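Local atomic coordinates of esterase (Rhizomucor miehei CAU432, PDB entry 4WY8), a protein that catalyses the hydrolysis of carboxylic esters, as a fungal esterase of the alpha/beta hydrolase fold. Residues P82-F87 with A111-I116; K186-I191 with P251-I256. All coordinates share one frame; numbering follows the deposited sequence.

Interaction 1 of 2, residues P82-F87 with A111-I116; sequences PPIVFF and ARAAVI
I84 meets the 111-116 segment with both its backbone and its side chain. Its N-H points almost straight at A114 O (2.9 Å, N-H...O 176°), and its own O takes the N-H of I116 at 2.7 Å. The N-H of A114 to P82 O (3.0 Å) and that of F86 to I116 O (2.8 Å) complete the four hydrogen bonds of this parallel strand pair; the last donor stands 35° out of the plane of the I116 carbonyl. I84 has CG1 anti to its carbonyl carbon (chi1 -59°), and the extended branch brings CD1 over A113 CB at 3.7 Å, with A111 CB a little farther off. On the same face V115 CG1 lies against F86 CB (3.9 Å). These are neighbouring parallel strands of a beta-alpha-beta unit, strand 83-87, helix 101-111 and strand 114-118, within the mixed sheet of the alpha/beta hydrolase fold; R112, with positive phi, makes the turn out of the helix. The other face carries P83, V85, A114 and I116, where I116 CD1 reaches P83 CB at 3.8 Å. Helix 130-143 packs there, V142 touching both P83 and I116. Helix 301-322 covers the opposite face through L314 on I84 and V311 on A111. Strand 159-163 bonds to the far edge of 83-87, and F86 touches D163, next to the probable nucleophile S164.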
loop_
_atom_site.group_PDB
_atom_site.type_symbol
_atom_site.label_atom_id
_atom_site.label_comp_id
_atom_site.label_asym_id
_atom_site.label_seq_id
_atom_site.Cartn_x
_atom_site.Cartn_y
_atom_site.Cartn_z
ATOM N N PRO A 82 16.502 13.347 -7.329
ATOM C CA PRO A 82 16.365 13.145 -5.877
ATOM C C PRO A 82 17.267 12.008 -5.390
ATOM O O PRO A 82 17.448 11.000 -6.078
ATOM C CB PRO A 82 14.881 12.799 -5.679
ATOM C CG PRO A 82 14.329 12.477 -7.072
ATOM C CD PRO A 82 15.226 13.201 -8.061
ATOM N N PRO A 83 17.871 12.188 -4.216
ATOM C CA PRO A 83 18.731 11.122 -3.718
ATOM C C PRO A 83 17.993 10.228 -2.736
ATOM O O PRO A 83 17.246 10.704 -1.878
ATOM C CB PRO A 83 19.872 11.886 -3.041
ATOM C CG PRO A 83 19.209 13.136 -2.518
ATOM C CD PRO A 83 18.013 13.430 -3.432
ATOM N N ILE A 84 18.148 8.927 -2.925
ATOM C CA ILE A 84 17.647 7.946 -1.994
ATOM C C ILE A 84 18.837 7.247 -1.381
ATOM O O ILE A 84 19.534 6.500 -2.062
ATOM C CB ILE A 84 16.755 6.910 -2.696
ATOM C CG1 ILE A 84 15.563 7.587 -3.364
ATOM C CG2 ILE A 84 16.281 5.813 -1.724
ATOM C CD1 ILE A 84 14.715 6.616 -4.187
ATOM N N VAL A 85 19.067 7.468 -0.096
ATOM C CA VAL A 85 20.137 6.786 0.587
ATOM C C VAL A 85 19.592 5.480 1.147
ATOM O O VAL A 85 18.676 5.468 1.971
ATOM C CB VAL A 85 20.732 7.645 1.712
ATOM C CG1 VAL A 85 21.964 6.970 2.256
ATOM C CG2 VAL A 85 21.096 9.031 1.175
ATOM N N PHE A 86 20.179 4.380 0.698
ATOM C CA PHE A 86 19.606 3.060 0.918
ATOM C C PHE A 86 20.486 2.234 1.835
ATOM O O PHE A 86 21.690 2.133 1.611
ATOM C CB PHE A 86 19.406 2.343 -0.434
ATOM C CG PHE A 86 18.591 1.094 -0.341
ATOM C CD1 PHE A 86 19.198 -0.124 -0.027
ATOM C CD2 PHE A 86 17.230 1.118 -0.584
ATOM C CE1 PHE A 86 18.456 -1.290 0.065
ATOM C CE2 PHE A 86 16.471 -0.061 -0.486
ATOM C CZ PHE A 86 17.100 -1.266 -0.167
ATOM N N PHE A 87 19.872 1.632 2.849
ATOM C CA PHE A 87 20.553 0.728 3.782
ATOM C C PHE A 87 19.977 -0.690 3.680
ATOM O O PHE A 87 18.762 -0.937 3.912
ATOM C CB PHE A 87 20.454 1.245 5.221
ATOM C CG PHE A 87 20.725 2.722 5.347
ATOM C CD1 PHE A 87 21.914 3.269 4.881
ATOM C CD2 PHE A 87 19.784 3.567 5.915
ATOM C CE1 PHE A 87 22.157 4.651 4.971
ATOM C CE2 PHE A 87 20.027 4.933 6.026
ATOM C CZ PHE A 87 21.216 5.476 5.548
ATOM N N ALA A 111 11.829 5.101 -9.803
ATOM C CA ALA A 111 11.719 6.389 -9.127
ATOM C C ALA A 111 12.436 7.481 -9.910
ATOM O O ALA A 111 12.225 8.664 -9.655
ATOM C CB ALA A 111 12.287 6.301 -7.704
ATOM N N ARG A 112 13.261 7.076 -10.874
ATOM C CA ARG A 112 14.135 8.007 -11.595
ATOM C C ARG A 112 14.934 8.821 -10.590
ATOM O O ARG A 112 14.877 10.048 -10.571
ATOM C CB ARG A 112 13.332 8.917 -12.544
ATOM C CG ARG A 112 12.784 8.161 -13.746
ATOM C CD ARG A 112 12.224 9.078 -14.842
ATOM N NE ARG A 112 13.254 9.947 -15.403
ATOM C CZ ARG A 112 14.108 9.564 -16.347
ATOM N NH1 ARG A 112 14.055 8.326 -16.828
ATOM N NH2 ARG A 112 15.016 10.409 -16.799
ATOM N N ALA A 113 15.652 8.110 -9.733
ATOM C CA ALA A 113 16.365 8.720 -8.627
ATOM C C ALA A 113 17.792 8.247 -8.653
ATOM O O ALA A 113 18.109 7.279 -9.357
ATOM C CB ALA A 113 15.710 8.352 -7.307
ATOM N N ALA A 114 18.663 8.937 -7.922
ATOM C CA ALA A 114 19.984 8.404 -7.631
ATOM C C ALA A 114 19.878 7.596 -6.355
ATOM O O ALA A 114 19.574 8.145 -5.288
ATOM C CB ALA A 114 21.030 9.517 -7.476
ATOM N N VAL A 115 20.090 6.293 -6.449
ATOM C CA VAL A 115 20.093 5.502 -5.231
ATOM C C VAL A 115 21.527 5.421 -4.711
ATOM O O VAL A 115 22.460 4.996 -5.410
ATOM C CB VAL A 115 19.497 4.105 -5.442
ATOM C CG1 VAL A 115 19.512 3.358 -4.162
ATOM C CG2 VAL A 115 18.054 4.229 -5.931
ATOM N N ILE A 116 21.700 5.891 -3.487
ATOM C CA ILE A 116 22.998 5.915 -2.851
ATOM C C ILE A 116 23.067 4.798 -1.815
ATOM O O ILE A 116 22.520 4.889 -0.717
ATOM C CB ILE A 116 23.252 7.292 -2.235
ATOM C CG1 ILE A 116 23.179 8.347 -3.356
ATOM C CG2 ILE A 116 24.598 7.338 -1.561
ATOM C CD1 ILE A 116 23.038 9.754 -2.862
#

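Interaction 2 of 2, residues K186-I191 with P251-I256; sequences KGQVLI and PRALVI
Strands 188-191 and 253-256 run parallel, their axes 6° apart and 4.7 Å at closest approach, joined by N-H...O bonds from Q188 to R252, L254 to Q188, L190 to L254 and I256 to L190. Q188 adds a fifth bond from its side chain: NE2 gives a hydrogen to P251 O at 2.9 Å (N-H...O 164°), with the acceptor close to the plane of the amide. Its CG sits between the backbone N and carbonyl carbon (chi1 62°), which lays the chain across A253, CG at 3.6 Å from A253 CB. Farther along this face L190 CD1 meets V255 CG2 at 4.0 Å, the two side chains crossing at a slant. On the other face V189 CG1 approaches L254 CD2 more loosely, at 4.3 Å. Where the segments begin, P251 CB rests on G187 N (3.7 Å), and a water accepts the N-H of R252. R252 turns its guanidinium away, NE bonding to T317 OG1 and NH1 forming salt bridges to D280 and to E305 of the second subunit, with W313 in a cation-pi contact. In the central sheet of the alpha/beta hydrolase fold these neighbouring parallel strands, 188-191 and 253-258, lie between strands 159-163 and 281-286, with helix 165-179 over Q188 and L190 and W313 of helix 301-322 over V189 and L254.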
loop_
_atom_site.group_PDB
_atom_site.type_symbol
_atom_site.label_atom_id
_atom_site.label_comp_id
_atom_site.label_asym_id
_atom_site.label_seq_id
_atom_site.Cartn_x
_atom_site.Cartn_y
_atom_site.Cartn_z
ATOM N N LYS A 186 14.211 14.115 4.457
ATOM C CA LYS A 186 12.831 14.498 4.176
ATOM C C LYS A 186 11.808 13.385 4.227
ATOM O O LYS A 186 10.594 13.632 4.102
ATOM C CB LYS A 186 12.743 15.164 2.788
ATOM C CG LYS A 186 13.804 16.224 2.546
ATOM C CD LYS A 186 13.707 17.340 3.597
ATOM C CE LYS A 186 14.827 18.371 3.400
ATOM N NZ LYS A 186 14.854 19.397 4.492
ATOM N N GLY A 187 12.272 12.151 4.347
ATOM C CA GLY A 187 11.359 11.022 4.347
ATOM C C GLY A 187 12.106 9.769 4.728
ATOM O O GLY A 187 13.308 9.639 4.469
ATOM N N GLN A 188 11.399 8.835 5.347
ATOM C CA GLN A 188 12.024 7.576 5.700
ATOM C C GLN A 188 11.106 6.461 5.218
ATOM O O GLN A 188 9.887 6.532 5.413
ATOM C CB GLN A 188 12.277 7.494 7.220
ATOM C CG GLN A 188 11.023 7.557 8.067
ATOM C CD GLN A 188 11.302 7.589 9.573
ATOM O OE1 GLN A 188 12.074 6.773 10.090
ATOM N NE2 GLN A 188 10.622 8.501 10.296
ATOM N N VAL A 189 11.676 5.470 4.533
ATOM C CA VAL A 189 10.917 4.286 4.109
ATOM C C VAL A 189 11.399 3.049 4.828
ATOM O O VAL A 189 12.554 2.615 4.620
ATOM C CB VAL A 189 11.022 4.016 2.592
ATOM C CG1 VAL A 189 10.272 2.725 2.229
ATOM C CG2 VAL A 189 10.531 5.230 1.773
ATOM N N LEU A 190 10.529 2.470 5.658
ATOM C CA LEU A 190 10.918 1.316 6.476
ATOM C C LEU A 190 10.227 0.037 5.993
ATOM O O LEU A 190 9.023 -0.145 6.159
ATOM C CB LEU A 190 10.592 1.553 7.958
ATOM C CG LEU A 190 10.981 2.878 8.626
ATOM C CD1 LEU A 190 10.608 2.840 10.114
ATOM C CD2 LEU A 190 12.455 3.198 8.454
ATOM N N ILE A 191 11.002 -0.833 5.363
ATOM C CA ILE A 191 10.479 -2.074 4.823
ATOM C C ILE A 191 10.759 -3.212 5.780
ATOM O O ILE A 191 11.917 -3.557 6.011
ATOM C CB ILE A 191 11.099 -2.399 3.464
ATOM C CG1 ILE A 191 10.919 -1.214 2.513
ATOM C CG2 ILE A 191 10.487 -3.671 2.887
ATOM C CD1 ILE A 191 11.677 -1.372 1.203
ATOM N N PRO A 251 11.165 12.433 10.247
ATOM C CA PRO A 251 10.712 12.636 8.864
ATOM C C PRO A 251 9.474 11.822 8.488
ATOM O O PRO A 251 9.224 10.747 9.037
ATOM C CB PRO A 251 11.940 12.232 8.029
ATOM C CG PRO A 251 13.110 12.436 8.961
ATOM C CD PRO A 251 12.577 12.015 10.316
ATOM N N ARG A 252 8.665 12.386 7.603
ATOM C CA ARG A 252 7.522 11.701 6.978
ATOM C C ARG A 252 7.870 10.225 6.656
ATOM O O ARG A 252 8.916 9.939 6.059
ATOM C CB ARG A 252 7.127 12.471 5.709
ATOM C CG ARG A 252 6.063 11.847 4.834
ATOM C CD ARG A 252 5.811 12.741 3.582
ATOM N NE ARG A 252 5.364 11.953 2.429
ATOM C CZ ARG A 252 4.095 11.650 2.192
ATOM N NH1 ARG A 252 3.152 12.079 3.026
ATOM N NH2 ARG A 252 3.764 10.907 1.134
ATOM N N ALA A 253 7.023 9.298 7.094
ATOM C CA ALA A 253 7.403 7.884 7.133
ATOM C C ALA A 253 6.444 6.970 6.394
ATOM O O ALA A 253 5.223 7.137 6.471
ATOM C CB ALA A 253 7.504 7.416 8.577
ATOM N N LEU A 254 7.016 5.978 5.715
ATOM C CA LEU A 254 6.261 4.859 5.143
ATOM C C LEU A 254 6.788 3.574 5.769
ATOM O O LEU A 254 7.965 3.253 5.634
ATOM C CB LEU A 254 6.384 4.832 3.612
ATOM C CG LEU A 254 5.826 3.613 2.844
ATOM C CD1 LEU A 254 4.322 3.453 3.054
ATOM C CD2 LEU A 254 6.164 3.675 1.322
ATOM N N VAL A 255 5.919 2.871 6.493
ATOM C CA VAL A 255 6.304 1.650 7.185
ATOM C C VAL A 255 5.537 0.497 6.557
ATOM O O VAL A 255 4.291 0.478 6.563
ATOM C CB VAL A 255 6.013 1.736 8.700
ATOM C CG1 VAL A 255 6.525 0.474 9.447
ATOM C CG2 VAL A 255 6.668 2.973 9.274
ATOM N N ILE A 256 6.280 -0.433 5.967
ATOM C CA ILE A 256 5.672 -1.565 5.269
ATOM C C ILE A 256 5.982 -2.857 6.001
ATOM O O ILE A 256 7.154 -3.164 6.254
ATOM C CB ILE A 256 6.166 -1.647 3.804
ATOM C CG1 ILE A 256 5.668 -0.438 3.018
ATOM C CG2 ILE A 256 5.635 -2.900 3.112
ATOM C CD1 ILE A 256 6.469 -0.202 1.769
HETATM O O HOH W 1 9.070 15.303 6.754
#

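Interactions 1 and 2 are both buried parallel strand pairs of one sheet, their centres 13 Å apart, with strand 159-163 between them bonding to 83-87 on one edge and to 188-191 on the other. Helix 301-322 packs on both. Interaction 1 closes a local beta-alpha-beta unit and pairs its side chains through apolar contacts alone; interaction 2 joins strands 60 residues apart in the chain and adds an amide-to-carbonyl bond. The short strand segments 83-87 and 114-116 diverge by 31°, whereas the second pair runs nearly parallel. Both reach the surface near the start of their segments, at P82 and R112 and at K186 and P251; only in interaction 2 does a residue, R252, reach the second subunit.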